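Predicted component of a thermophile-specific DNA repair system, contains a RAMP domain (Methanopyrus kandleri, PDB 4N0L) is the type III-A CRISPR-associated RAMP protein Csm3, which has an RRM-like fold, carries a zinc ion and probably binds crRNA in antiviral defense. Local coordinates at residues 11-17 with 220-226; 86-90 with 107-111; 95-99 with 160-164; 249-255 with 267-272; 291-297 with 319-323. All blocks are in the same frame, centred on the assembly; numbering follows the deposited sequence.

Contact 1. Residues 11-17 with 220-226; sequences VGEIRLR and KGSRFGL
I14 and F224 face each other as a hydrogen-bonded antiparallel pair, with I14 N to F224 O at 2.6 Å and nearly straight at 170°. G12 pairs with L226 in the same way, whereas E13 and R15 lie in non-hydrogen-bonded positions. Packing is tightest on the face carrying I14, F224 and L226: L16 CD1 reaches the edge of the F224 ring, 3.5 Å from CE1, and I14 CG1 lies 4.1 Å from L226 CD1. The face of R15 and R223 is polar. R223 NH1 meets E13 OE1 at 2.8 Å, the oxygen within the guanidinium plane, and R15 CD lies over one face of that group; the other E13 oxygen, OE2, hydrogen-bonds T306 OG1. A water accepts from R15 NE and R223 NH2, bridging two like charges. Toward solvent the contact loosens to exposed K220, whose CD passes 3.2 Å from R17 O. Strand 7-16 is thus held between 223-231 and 268-278, with helix 181-191 packing on S222 and R223.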
# COMPACT_ATOMS: atom_id res chain seq x y z
N VAL A 11 -2.29 8.91 -9.05
CA VAL A 11 -3.31 9.93 -8.85
C VAL A 11 -4.66 9.48 -9.39
O VAL A 11 -4.77 9.04 -10.54
CB VAL A 11 -2.92 11.26 -9.51
CG1 VAL A 11 -3.99 12.33 -9.25
CG2 VAL A 11 -1.56 11.73 -9.02
N GLY A 12 -5.69 9.60 -8.56
CA GLY A 12 -7.04 9.24 -8.95
C GLY A 12 -7.97 9.41 -7.76
O GLY A 12 -7.81 10.35 -6.98
N GLU A 13 -8.89 8.47 -7.59
CA GLU A 13 -9.79 8.54 -6.44
C GLU A 13 -10.32 7.17 -6.03
O GLU A 13 -10.26 6.20 -6.79
CB GLU A 13 -10.97 9.48 -6.74
CG GLU A 13 -11.92 8.98 -7.82
CD GLU A 13 -13.07 9.94 -8.08
OE1 GLU A 13 -14.01 9.54 -8.81
OE2 GLU A 13 -13.05 11.08 -7.58
N ILE A 14 -10.82 7.11 -4.80
CA ILE A 14 -11.45 5.91 -4.29
C ILE A 14 -12.97 6.05 -4.37
O ILE A 14 -13.53 6.99 -3.82
CB ILE A 14 -11.05 5.63 -2.83
CG1 ILE A 14 -9.53 5.55 -2.69
CG2 ILE A 14 -11.73 4.35 -2.33
CD1 ILE A 14 -9.06 5.58 -1.25
N ARG A 15 -13.62 5.12 -5.07
CA ARG A 15 -15.08 5.09 -5.08
C ARG A 15 -15.58 3.95 -4.20
O ARG A 15 -15.11 2.82 -4.31
CB ARG A 15 -15.63 4.92 -6.49
CG ARG A 15 -17.15 4.90 -6.53
CD ARG A 15 -17.71 4.65 -7.92
NE ARG A 15 -19.16 4.55 -7.89
CZ ARG A 15 -19.82 3.41 -7.70
NH1 ARG A 15 -19.16 2.27 -7.54
NH2 ARG A 15 -21.15 3.40 -7.68
N LEU A 16 -16.52 4.26 -3.31
CA LEU A 16 -17.16 3.22 -2.51
C LEU A 16 -18.27 2.52 -3.30
O LEU A 16 -19.18 3.17 -3.81
CB LEU A 16 -17.74 3.82 -1.22
CG LEU A 16 -16.73 4.29 -0.18
CD1 LEU A 16 -17.30 5.44 0.62
CD2 LEU A 16 -16.33 3.15 0.74
N ARG A 17 -18.19 1.20 -3.39
CA ARG A 17 -19.25 0.41 -4.02
C ARG A 17 -20.37 0.17 -3.02
O ARG A 17 -21.51 -0.10 -3.41
CB ARG A 17 -18.71 -0.92 -4.55
CG ARG A 17 -17.48 -0.79 -5.42
CD ARG A 17 -17.34 -1.97 -6.39
NE ARG A 17 -16.99 -3.21 -5.71
CZ ARG A 17 -17.87 -4.11 -5.29
NH1 ARG A 17 -19.17 -3.92 -5.48
NH2 ARG A 17 -17.45 -5.22 -4.69
N LYS A 220 -23.13 5.19 -0.67
CA LYS A 220 -22.51 4.46 -1.76
C LYS A 220 -22.29 5.41 -2.94
O LYS A 220 -23.14 6.26 -3.22
CB LYS A 220 -23.38 3.27 -2.16
CG LYS A 220 -23.23 2.80 -3.59
CD LYS A 220 -24.19 1.67 -3.89
CE LYS A 220 -24.12 1.26 -5.35
NZ LYS A 220 -24.86 -0.00 -5.61
N GLY A 221 -21.16 5.29 -3.62
CA GLY A 221 -20.84 6.17 -4.72
C GLY A 221 -19.98 7.35 -4.31
O GLY A 221 -19.51 8.12 -5.16
N SER A 222 -19.76 7.49 -3.01
CA SER A 222 -18.89 8.55 -2.48
C SER A 222 -17.47 8.38 -3.00
O SER A 222 -17.02 7.27 -3.27
CB SER A 222 -18.90 8.54 -0.95
OG SER A 222 -20.19 8.81 -0.45
N ARG A 223 -16.77 9.50 -3.13
CA ARG A 223 -15.45 9.46 -3.75
C ARG A 223 -14.43 10.24 -2.93
O ARG A 223 -14.68 11.38 -2.51
CB ARG A 223 -15.53 9.99 -5.18
CG ARG A 223 -16.33 9.07 -6.10
CD ARG A 223 -16.81 9.79 -7.34
NE ARG A 223 -17.82 9.02 -8.06
CZ ARG A 223 -17.59 8.35 -9.19
NH1 ARG A 223 -16.37 8.36 -9.72
NH2 ARG A 223 -18.57 7.69 -9.78
N PHE A 224 -13.29 9.62 -2.69
CA PHE A 224 -12.23 10.21 -1.90
C PHE A 224 -10.95 10.32 -2.73
O PHE A 224 -10.62 9.39 -3.47
CB PHE A 224 -11.99 9.40 -0.62
CG PHE A 224 -13.20 9.31 0.27
CD1 PHE A 224 -14.23 8.44 -0.02
CD2 PHE A 224 -13.30 10.12 1.40
CE1 PHE A 224 -15.35 8.36 0.80
CE2 PHE A 224 -14.41 10.04 2.22
CZ PHE A 224 -15.44 9.16 1.92
N GLY A 225 -10.28 11.46 -2.63
CA GLY A 225 -9.06 11.70 -3.39
C GLY A 225 -8.00 10.65 -3.14
O GLY A 225 -7.74 10.28 -2.00
N LEU A 226 -7.39 10.18 -4.22
CA LEU A 226 -6.32 9.20 -4.14
C LEU A 226 -5.03 9.77 -4.70
O LEU A 226 -4.90 10.00 -5.89
CB LEU A 226 -6.70 7.92 -4.87
CG LEU A 226 -5.69 6.79 -4.77
CD1 LEU A 226 -5.57 6.29 -3.34
CD2 LEU A 226 -6.06 5.65 -5.69
O HOH W 1 -20.84 7.08 -8.27

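Contact 2. Residues 86-90 with 107-111; sequences HECGF and PPWLE. With ZN (zinc ion), chain C.
The H86 ring turns its edge to the face of the W109 five-membered ring, their planes 73° apart. CE1 does the touching, 3.5 Å from W109 NE1, while P107 CB lies over the opposite indole face. H86 is held at both nitrogens: ND1 bonds F77 O, and NE2 binds zinc at 2.0 Å. A chi1 of 157° swings the ring away from the backbone N of H86, putting NE2 on zinc and CE1 over the indole. H86 and C88 (SG 2.4 Å from zinc), with C115 and C118 further along, form a zinc site of three cysteines and one histidine; the 107-111 turn packs against it through W109. The chi1 of 77° places the C88 sulfur between backbone N and carbonyl carbon, at the indole edge, where W109 NE1 gives it a weak hydrogen bond of 3.5 Å. F90 N offers the same sulfur another weak bond. L110 sets both methyls on one side of F90: CD2 abuts F90 CB at 3.6 Å and CD1 makes a CH-pi contact over the ring face.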
# COMPACT_ATOMS: atom_id res chain seq x y z
N HIS A 86 4.03 -9.56 9.48
CA HIS A 86 5.34 -10.08 9.09
C HIS A 86 6.32 -8.93 8.98
O HIS A 86 6.06 -7.95 8.29
CB HIS A 86 5.27 -10.83 7.76
CG HIS A 86 6.59 -10.93 7.04
ND1 HIS A 86 7.41 -12.02 7.15
CD2 HIS A 86 7.21 -10.06 6.21
CE1 HIS A 86 8.50 -11.83 6.41
NE2 HIS A 86 8.40 -10.64 5.83
N GLU A 87 7.44 -9.05 9.68
CA GLU A 87 8.51 -8.06 9.56
C GLU A 87 9.87 -8.75 9.50
O GLU A 87 10.22 -9.52 10.40
CB GLU A 87 8.46 -7.07 10.73
CG GLU A 87 7.28 -6.13 10.69
CD GLU A 87 7.20 -5.24 11.91
OE1 GLU A 87 6.92 -5.76 13.01
OE2 GLU A 87 7.42 -4.02 11.77
N CYS A 88 10.62 -8.47 8.45
CA CYS A 88 11.98 -9.00 8.32
C CYS A 88 12.91 -7.89 7.87
O CYS A 88 12.47 -6.80 7.50
CB CYS A 88 12.03 -10.16 7.33
SG CYS A 88 11.97 -9.68 5.59
N GLY A 89 14.21 -8.16 7.91
CA GLY A 89 15.20 -7.15 7.55
C GLY A 89 15.77 -7.35 6.16
O GLY A 89 16.65 -6.61 5.74
N PHE A 90 15.26 -8.35 5.44
CA PHE A 90 15.71 -8.60 4.08
C PHE A 90 15.11 -7.57 3.13
O PHE A 90 14.33 -7.91 2.24
CB PHE A 90 15.32 -10.02 3.64
CG PHE A 90 16.01 -11.11 4.40
CD1 PHE A 90 17.29 -11.52 4.05
CD2 PHE A 90 15.38 -11.73 5.47
CE1 PHE A 90 17.93 -12.53 4.75
CE2 PHE A 90 16.01 -12.75 6.17
CZ PHE A 90 17.29 -13.14 5.81
N PRO A 107 15.08 -18.26 2.63
CA PRO A 107 13.75 -17.98 3.18
C PRO A 107 12.73 -17.87 2.04
O PRO A 107 12.97 -17.14 1.09
CB PRO A 107 13.94 -16.63 3.89
CG PRO A 107 15.40 -16.58 4.21
CD PRO A 107 16.10 -17.32 3.11
N PRO A 108 11.62 -18.61 2.14
CA PRO A 108 10.72 -18.79 0.99
C PRO A 108 9.94 -17.53 0.60
O PRO A 108 9.34 -17.51 -0.47
CB PRO A 108 9.77 -19.89 1.47
CG PRO A 108 9.75 -19.74 2.95
CD PRO A 108 11.14 -19.32 3.34
N TRP A 109 9.95 -16.50 1.45
CA TRP A 109 9.22 -15.28 1.16
C TRP A 109 10.11 -14.26 0.47
O TRP A 109 9.74 -13.09 0.34
CB TRP A 109 8.64 -14.67 2.45
CG TRP A 109 9.69 -14.20 3.41
CD1 TRP A 109 10.30 -12.98 3.42
CD2 TRP A 109 10.25 -14.94 4.50
NE1 TRP A 109 11.21 -12.92 4.45
CE2 TRP A 109 11.19 -14.10 5.13
CE3 TRP A 109 10.04 -16.23 5.01
CZ2 TRP A 109 11.93 -14.51 6.24
CZ3 TRP A 109 10.77 -16.63 6.11
CH2 TRP A 109 11.70 -15.78 6.72
N LEU A 110 11.28 -14.70 0.03
CA LEU A 110 12.22 -13.81 -0.63
C LEU A 110 12.11 -13.91 -2.15
O LEU A 110 11.83 -14.98 -2.69
CB LEU A 110 13.65 -14.14 -0.18
CG LEU A 110 14.08 -13.60 1.18
CD1 LEU A 110 15.59 -13.70 1.37
CD2 LEU A 110 13.61 -12.17 1.37
N GLU A 111 12.30 -12.79 -2.84
CA GLU A 111 12.36 -12.78 -4.30
C GLU A 111 13.54 -11.94 -4.76
O GLU A 111 13.62 -10.75 -4.46
CB GLU A 111 11.06 -12.24 -4.90
CG GLU A 111 11.00 -12.34 -6.42
CD GLU A 111 9.65 -11.96 -7.00
OE1 GLU A 111 9.28 -10.77 -6.90
OE2 GLU A 111 8.96 -12.84 -7.55
ZN ZN C . 9.65 -9.21 5.10

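Contact 3. Residues 95-99 with 160-164; sequences VYEEA and LSGVV
V95 opens the contact with its CG1 methyl, which lies 4.0 Å from V164 CG1, the two side chains crossing at about a right angle. Its carbonyl also takes part: V95 O is 3.5 Å from V163 CG1. One turn on, E98 contributes its aliphatic stem, CG standing 3.8 Å from V163 CG1. That CG lies anti to the backbone N (chi1 -168°), which lays the methylenes against the valine. A99 closes the segment with a single methyl that meets three side chains: L160 CD1 at 3.8 Å, V163 CG1 at 3.9 Å and V164 CG1 at 4.0 Å. V163 CG1 thus touches V95, E98 and A99, all on one side of helix 93-99. Across from them, L160 O accepts from both V163 N and V164 N, fixing the turn that presents these valines. V164 also packs on F90, beside the zinc-binding loop. With mostly methyl and methylene contacts, one of them against a backbone carbonyl, and no polar bond between the segments, the join depends on shape and apolar burial.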
# COMPACT_ATOMS: atom_id res chain seq x y z
N VAL A 95 21.84 -6.84 2.33
CA VAL A 95 21.51 -7.71 3.46
C VAL A 95 21.57 -9.20 3.10
O VAL A 95 22.19 -9.98 3.82
CB VAL A 95 20.11 -7.39 4.02
CG1 VAL A 95 19.68 -8.43 5.04
CG2 VAL A 95 20.09 -6.00 4.63
N TYR A 96 20.94 -9.58 2.00
CA TYR A 96 20.93 -10.98 1.59
C TYR A 96 22.31 -11.49 1.21
O TYR A 96 22.69 -12.61 1.57
CB TYR A 96 19.96 -11.21 0.43
CG TYR A 96 20.01 -12.63 -0.10
CD1 TYR A 96 19.38 -13.66 0.58
CD2 TYR A 96 20.70 -12.94 -1.26
CE1 TYR A 96 19.42 -14.96 0.11
CE2 TYR A 96 20.75 -14.23 -1.74
CZ TYR A 96 20.11 -15.24 -1.05
OH TYR A 96 20.16 -16.53 -1.52
N GLU A 97 23.07 -10.69 0.46
CA GLU A 97 24.41 -11.08 0.03
C GLU A 97 25.27 -11.28 1.27
O GLU A 97 26.02 -12.25 1.38
CB GLU A 97 25.04 -10.02 -0.88
CG GLU A 97 24.20 -9.59 -2.09
CD GLU A 97 24.24 -10.59 -3.23
OE1 GLU A 97 24.42 -10.15 -4.39
OE2 GLU A 97 24.09 -11.80 -2.98
N GLU A 98 25.12 -10.36 2.21
CA GLU A 98 25.85 -10.36 3.47
C GLU A 98 25.46 -11.53 4.37
O GLU A 98 26.25 -12.00 5.18
CB GLU A 98 25.60 -9.03 4.19
CG GLU A 98 26.50 -8.73 5.37
CD GLU A 98 26.24 -7.35 5.93
OE1 GLU A 98 25.33 -6.66 5.42
OE2 GLU A 98 26.94 -6.94 6.88
N ALA A 99 24.22 -12.00 4.22
CA ALA A 99 23.69 -13.07 5.07
C ALA A 99 23.79 -14.46 4.43
O ALA A 99 23.63 -15.47 5.11
CB ALA A 99 22.24 -12.78 5.43
N LEU A 160 23.78 -13.50 12.16
CA LEU A 160 22.65 -13.01 11.37
C LEU A 160 22.01 -11.79 12.02
O LEU A 160 21.50 -10.90 11.33
CB LEU A 160 21.61 -14.11 11.19
CG LEU A 160 21.56 -14.88 9.86
CD1 LEU A 160 22.60 -14.35 8.87
CD2 LEU A 160 21.74 -16.37 10.10
N SER A 161 22.05 -11.73 13.35
CA SER A 161 21.38 -10.69 14.10
C SER A 161 21.99 -9.31 13.87
O SER A 161 21.37 -8.28 14.13
CB SER A 161 21.41 -11.02 15.60
OG SER A 161 20.83 -9.98 16.37
N GLY A 162 23.22 -9.29 13.35
CA GLY A 162 23.89 -8.04 13.03
C GLY A 162 23.68 -7.69 11.57
O GLY A 162 24.09 -6.62 11.11
N VAL A 163 23.06 -8.60 10.83
CA VAL A 163 22.83 -8.41 9.40
C VAL A 163 21.37 -8.16 9.05
O VAL A 163 21.05 -7.23 8.31
CB VAL A 163 23.33 -9.64 8.61
CG1 VAL A 163 23.17 -9.40 7.11
CG2 VAL A 163 24.78 -9.93 8.95
N VAL A 164 20.47 -8.99 9.59
CA VAL A 164 19.09 -9.01 9.12
C VAL A 164 18.09 -8.30 10.04
O VAL A 164 16.88 -8.48 9.90
CB VAL A 164 18.60 -10.46 8.91
CG1 VAL A 164 19.51 -11.19 7.93
CG2 VAL A 164 18.54 -11.21 10.24

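Contact 4. Residues 249-255 with 267-272; sequences LKLVEDQ and RVEFRI
E253 OE2 is gripped by two donors: F270 N reaches it at 2.8 Å with a nearly straight angle of 172°, and R332 NE adds a salt bridge from outside the two segments. The backbone donor uses the anti lone pair of this oxygen. E253 gets there by an extended chain, CG anti to the carbonyl carbon (chi1 -67°), so that the side chain follows the strand direction and brings OE2 to F270 N; its CG comes 3.5 Å from F270 CD1 at the ring edge. F270 is the main apolar piece. L249 CD2 lies over its face, 4.1 Å from the ring centroid, a CH-pi contact. V252 CG1 meets the edge in the ring plane, 3.7 Å from CE1. Beyond the ring, L249 CD1 touches I272 CD1, and V252 CG1 lies 4.0 Å from V268 CG2. Near the helix end, a water donates to V252 O and E253 O and accepts from V268 N, joining the two backbones. Helix 238-255 thus packs on one face of the antiparallel sheet, its 249-255 part running roughly antiparallel to strand 268-272 (151°), the alpha-on-beta packing of the RRM-like fold of RAMP proteins.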
# COMPACT_ATOMS: atom_id res chain seq x y z
N LEU A 249 -3.67 -3.15 -3.75
CA LEU A 249 -4.87 -2.34 -3.94
C LEU A 249 -6.01 -3.19 -4.49
O LEU A 249 -7.17 -3.01 -4.12
CB LEU A 249 -4.58 -1.16 -4.86
CG LEU A 249 -3.52 -0.18 -4.37
CD1 LEU A 249 -3.29 0.94 -5.38
CD2 LEU A 249 -3.90 0.39 -3.01
N LYS A 250 -5.67 -4.12 -5.39
CA LYS A 250 -6.64 -5.08 -5.92
C LYS A 250 -7.22 -5.93 -4.79
O LYS A 250 -8.42 -6.22 -4.78
CB LYS A 250 -5.97 -5.96 -6.98
CG LYS A 250 -6.67 -7.28 -7.27
CD LYS A 250 -8.01 -7.07 -7.95
CE LYS A 250 -8.59 -8.39 -8.42
NZ LYS A 250 -9.97 -8.23 -8.95
N LEU A 251 -6.37 -6.32 -3.85
CA LEU A 251 -6.80 -7.10 -2.69
C LEU A 251 -7.74 -6.30 -1.80
O LEU A 251 -8.70 -6.85 -1.26
CB LEU A 251 -5.59 -7.56 -1.89
CG LEU A 251 -4.70 -8.60 -2.57
CD1 LEU A 251 -3.40 -8.76 -1.81
CD2 LEU A 251 -5.43 -9.93 -2.68
N VAL A 252 -7.45 -5.02 -1.63
CA VAL A 252 -8.30 -4.13 -0.85
C VAL A 252 -9.67 -3.99 -1.52
O VAL A 252 -10.70 -3.94 -0.85
CB VAL A 252 -7.65 -2.74 -0.66
CG1 VAL A 252 -8.61 -1.80 0.05
CG2 VAL A 252 -6.37 -2.87 0.14
N GLU A 253 -9.68 -3.94 -2.85
CA GLU A 253 -10.93 -3.92 -3.61
C GLU A 253 -11.75 -5.19 -3.35
O GLU A 253 -12.95 -5.12 -3.09
CB GLU A 253 -10.65 -3.78 -5.12
CG GLU A 253 -10.06 -2.43 -5.51
CD GLU A 253 -9.85 -2.28 -7.02
OE1 GLU A 253 -9.72 -3.31 -7.71
OE2 GLU A 253 -9.81 -1.13 -7.50
N ASP A 254 -11.09 -6.34 -3.40
CA ASP A 254 -11.76 -7.63 -3.25
C ASP A 254 -12.23 -7.92 -1.82
O ASP A 254 -13.21 -8.63 -1.62
CB ASP A 254 -10.85 -8.77 -3.71
CG ASP A 254 -10.63 -8.79 -5.20
OD1 ASP A 254 -9.69 -9.48 -5.65
OD2 ASP A 254 -11.38 -8.11 -5.94
N GLN A 255 -11.52 -7.37 -0.84
CA GLN A 255 -11.77 -7.75 0.55
C GLN A 255 -12.20 -6.59 1.45
O GLN A 255 -12.55 -6.80 2.61
CB GLN A 255 -10.53 -8.42 1.13
CG GLN A 255 -10.28 -9.83 0.60
CD GLN A 255 -8.94 -10.41 1.03
OE1 GLN A 255 -7.99 -10.45 0.25
NE2 GLN A 255 -8.87 -10.86 2.28
N ARG A 267 -16.58 -1.75 0.56
CA ARG A 267 -16.16 -2.16 -0.77
C ARG A 267 -15.73 -0.92 -1.56
O ARG A 267 -16.44 0.08 -1.57
CB ARG A 267 -17.28 -2.90 -1.50
CG ARG A 267 -17.88 -4.08 -0.73
CD ARG A 267 -16.86 -5.17 -0.44
NE ARG A 267 -17.37 -6.16 0.51
CZ ARG A 267 -16.72 -7.25 0.90
NH1 ARG A 267 -15.51 -7.51 0.42
NH2 ARG A 267 -17.27 -8.09 1.76
N VAL A 268 -14.57 -0.99 -2.21
CA VAL A 268 -14.03 0.19 -2.88
C VAL A 268 -13.44 -0.10 -4.25
O VAL A 268 -13.08 -1.23 -4.57
CB VAL A 268 -12.92 0.88 -2.03
CG1 VAL A 268 -13.48 1.40 -0.71
CG2 VAL A 268 -11.74 -0.06 -1.82
N GLU A 269 -13.34 0.96 -5.05
CA GLU A 269 -12.65 0.91 -6.33
C GLU A 269 -11.53 1.93 -6.31
O GLU A 269 -11.74 3.08 -5.91
CB GLU A 269 -13.60 1.24 -7.48
CG GLU A 269 -14.79 0.31 -7.64
CD GLU A 269 -15.84 0.88 -8.58
OE1 GLU A 269 -15.58 1.95 -9.18
OE2 GLU A 269 -16.92 0.27 -8.72
N PHE A 270 -10.34 1.53 -6.73
CA PHE A 270 -9.26 2.49 -6.91
C PHE A 270 -9.19 2.93 -8.37
O PHE A 270 -8.65 2.22 -9.21
CB PHE A 270 -7.92 1.91 -6.46
CG PHE A 270 -7.86 1.60 -4.99
CD1 PHE A 270 -8.13 0.32 -4.52
CD2 PHE A 270 -7.55 2.60 -4.08
CE1 PHE A 270 -8.08 0.04 -3.17
CE2 PHE A 270 -7.50 2.32 -2.72
CZ PHE A 270 -7.76 1.04 -2.27
N ARG A 271 -9.73 4.11 -8.66
CA ARG A 271 -9.75 4.61 -10.02
C ARG A 271 -8.51 5.47 -10.23
O ARG A 271 -8.46 6.62 -9.80
CB ARG A 271 -11.03 5.42 -10.28
CG ARG A 271 -12.29 4.57 -10.27
CD ARG A 271 -13.55 5.41 -10.40
NE ARG A 271 -14.75 4.56 -10.49
CZ ARG A 271 -15.83 4.86 -11.20
NH1 ARG A 271 -15.89 5.99 -11.89
NH2 ARG A 271 -16.86 4.03 -11.22
N ILE A 272 -7.52 4.88 -10.88
CA ILE A 272 -6.21 5.51 -11.01
C ILE A 272 -6.04 6.09 -12.40
O ILE A 272 -5.94 5.36 -13.39
CB ILE A 272 -5.08 4.51 -10.71
CG1 ILE A 272 -5.26 3.93 -9.30
CG2 ILE A 272 -3.73 5.17 -10.86
CD1 ILE A 272 -4.38 2.74 -9.00
O HOH W 2 -13.46 -3.27 -1.53

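Contact 5. Residues 291-297 with 319-323; sequences GFPEEED and VIRAR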
# COMPACT_ATOMS: atom_id res chain seq x y z
N GLY A 291 2.53 18.35 -17.02
CA GLY A 291 1.63 18.68 -15.93
C GLY A 291 0.47 17.72 -15.79
O GLY A 291 0.01 17.12 -16.77
N PHE A 292 -0.01 17.57 -14.56
CA PHE A 292 -1.18 16.74 -14.28
C PHE A 292 -1.77 17.10 -12.92
O PHE A 292 -1.04 17.27 -11.94
CB PHE A 292 -0.81 15.25 -14.31
CG PHE A 292 -2.00 14.34 -14.20
CD1 PHE A 292 -2.74 14.00 -15.33
CD2 PHE A 292 -2.39 13.81 -12.98
CE1 PHE A 292 -3.84 13.17 -15.23
CE2 PHE A 292 -3.48 12.98 -12.88
CZ PHE A 292 -4.21 12.65 -14.01
N PRO A 293 -3.11 17.21 -12.85
CA PRO A 293 -3.99 17.12 -14.02
C PRO A 293 -4.16 18.46 -14.73
O PRO A 293 -4.36 19.48 -14.08
CB PRO A 293 -5.31 16.65 -13.42
CG PRO A 293 -5.31 17.27 -12.06
CD PRO A 293 -3.88 17.27 -11.60
N GLU A 294 -4.05 18.45 -16.05
CA GLU A 294 -4.33 19.65 -16.84
C GLU A 294 -5.82 19.73 -17.15
O GLU A 294 -6.57 18.80 -16.85
CB GLU A 294 -3.49 19.66 -18.12
CG GLU A 294 -2.02 19.96 -17.86
CD GLU A 294 -1.13 19.64 -19.04
OE1 GLU A 294 -1.63 19.03 -20.01
OE2 GLU A 294 0.06 19.99 -19.00
N GLU A 295 -6.25 20.84 -17.74
CA GLU A 295 -7.66 21.04 -18.07
C GLU A 295 -8.20 19.91 -18.94
O GLU A 295 -9.32 19.44 -18.75
CB GLU A 295 -7.87 22.38 -18.77
CG GLU A 295 -9.34 22.78 -18.89
CD GLU A 295 -9.54 24.10 -19.60
OE1 GLU A 295 -8.62 24.56 -20.30
OE2 GLU A 295 -10.64 24.70 -19.45
N GLU A 296 -7.38 19.48 -19.89
CA GLU A 296 -7.74 18.37 -20.77
C GLU A 296 -8.04 17.10 -19.96
O GLU A 296 -9.00 16.39 -20.26
CB GLU A 296 -6.63 18.10 -21.78
CG GLU A 296 -6.92 16.95 -22.73
CD GLU A 296 -5.89 16.82 -23.84
OE1 GLU A 296 -5.88 15.77 -24.51
OE2 GLU A 296 -5.11 17.78 -24.04
N ASP A 297 -7.21 16.82 -18.96
CA ASP A 297 -7.39 15.65 -18.10
C ASP A 297 -8.72 15.70 -17.35
O ASP A 297 -9.37 14.67 -17.15
CB ASP A 297 -6.25 15.52 -17.08
CG ASP A 297 -4.89 15.33 -17.74
OD1 ASP A 297 -4.70 14.32 -18.44
OD2 ASP A 297 -4.01 16.19 -17.53
N VAL A 319 4.43 11.86 -17.30
CA VAL A 319 3.11 11.48 -16.83
C VAL A 319 2.54 10.36 -17.69
O VAL A 319 2.35 10.53 -18.90
CB VAL A 319 2.13 12.68 -16.85
CG1 VAL A 319 0.71 12.22 -16.57
CG2 VAL A 319 2.57 13.74 -15.84
N ILE A 320 2.28 9.22 -17.07
CA ILE A 320 1.65 8.10 -17.77
C ILE A 320 0.16 8.07 -17.48
O ILE A 320 -0.25 7.75 -16.36
CB ILE A 320 2.26 6.75 -17.37
CG1 ILE A 320 3.79 6.78 -17.46
CG2 ILE A 320 1.68 5.63 -18.23
CD1 ILE A 320 4.31 7.07 -18.85
N ARG A 321 -0.65 8.40 -18.48
CA ARG A 321 -2.09 8.46 -18.31
C ARG A 321 -2.73 7.15 -18.73
O ARG A 321 -2.20 6.44 -19.59
CB ARG A 321 -2.70 9.60 -19.12
CG ARG A 321 -2.25 10.99 -18.69
CD ARG A 321 -2.60 12.03 -19.74
NE ARG A 321 -2.45 13.38 -19.21
CZ ARG A 321 -1.32 14.07 -19.23
NH1 ARG A 321 -1.27 15.30 -18.73
NH2 ARG A 321 -0.22 13.53 -19.75
N ALA A 322 -3.86 6.81 -18.11
CA ALA A 322 -4.66 5.68 -18.54
C ALA A 322 -5.05 5.90 -20.00
O ALA A 322 -5.10 4.96 -20.80
CB ALA A 322 -5.89 5.53 -17.67
N ARG A 323 -5.32 7.16 -20.31
CA ARG A 323 -5.69 7.60 -21.65
C ARG A 323 -4.59 7.31 -22.69
O ARG A 323 -4.88 7.12 -23.87
CB ARG A 323 -6.02 9.10 -21.59
CG ARG A 323 -5.91 9.89 -22.89
CD ARG A 323 -6.25 11.35 -22.64
NE ARG A 323 -5.10 12.24 -22.83
CZ ARG A 323 -4.93 13.39 -22.17
NH1 ARG A 323 -5.83 13.78 -21.28
NH2 ARG A 323 -3.86 14.14 -22.41
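D297 receives the R321 guanidinium side-on, NE to OD1 at 2.6 Å and NH1 to OD2 at 3.1 Å, one nitrogen to each oxygen. Both bonds are nearly straight, at 166° and 168°, and each oxygen accepts on its syn lone pair; carboxylate and guanidinium are almost coplanar, 10° apart. OD2 keeps its anti lone pair for E294 N at 2.7 Å, while OD1 also makes a salt bridge to R323 NH1 at 3.1 Å. Both oxygens of this buried carboxylate have two partners each. R323 stacks nearly parallel against E296: E296 OE1 sits over its face, 3.3 Å from NH2, so the attraction is of charge alone. Next to the ion pairs, V319 CG1 lies over one face of the R321 guanidinium, and V319 CG2 touches F292 CB at 4.0 Å. E294 stands at the N-cap position of helix 295-300. D297, R321, R323 and E296, with E294 added by a long, out-of-plane contact to R321, form a salt-bridge network that ties this helix start to the end of strand 318-321.

How the contacts relate
Contacts 1, 4 and 5 all reach the same antiparallel sheet: strands 7-16 and 268-278 are neighbours in it, and 318-321 follows at its edge. Contact 1 joins strand to strand mainly by backbone bonds, contact 4 lays a helix on that sheet through apolar packing and one buried carboxylate, and contact 5, only partly buried, relies on ion pairs. Contacts 1 to 4 are mostly buried, contact 2 in all its touching residues, the others with a few exposed. Contacts 2 and 3 form a separate region; the centre of contact 3 lies about 42 Å from that of contact 1. They touch where F90 of contact 2 meets contact 3, but one is organised round zinc and the other round methyl groups.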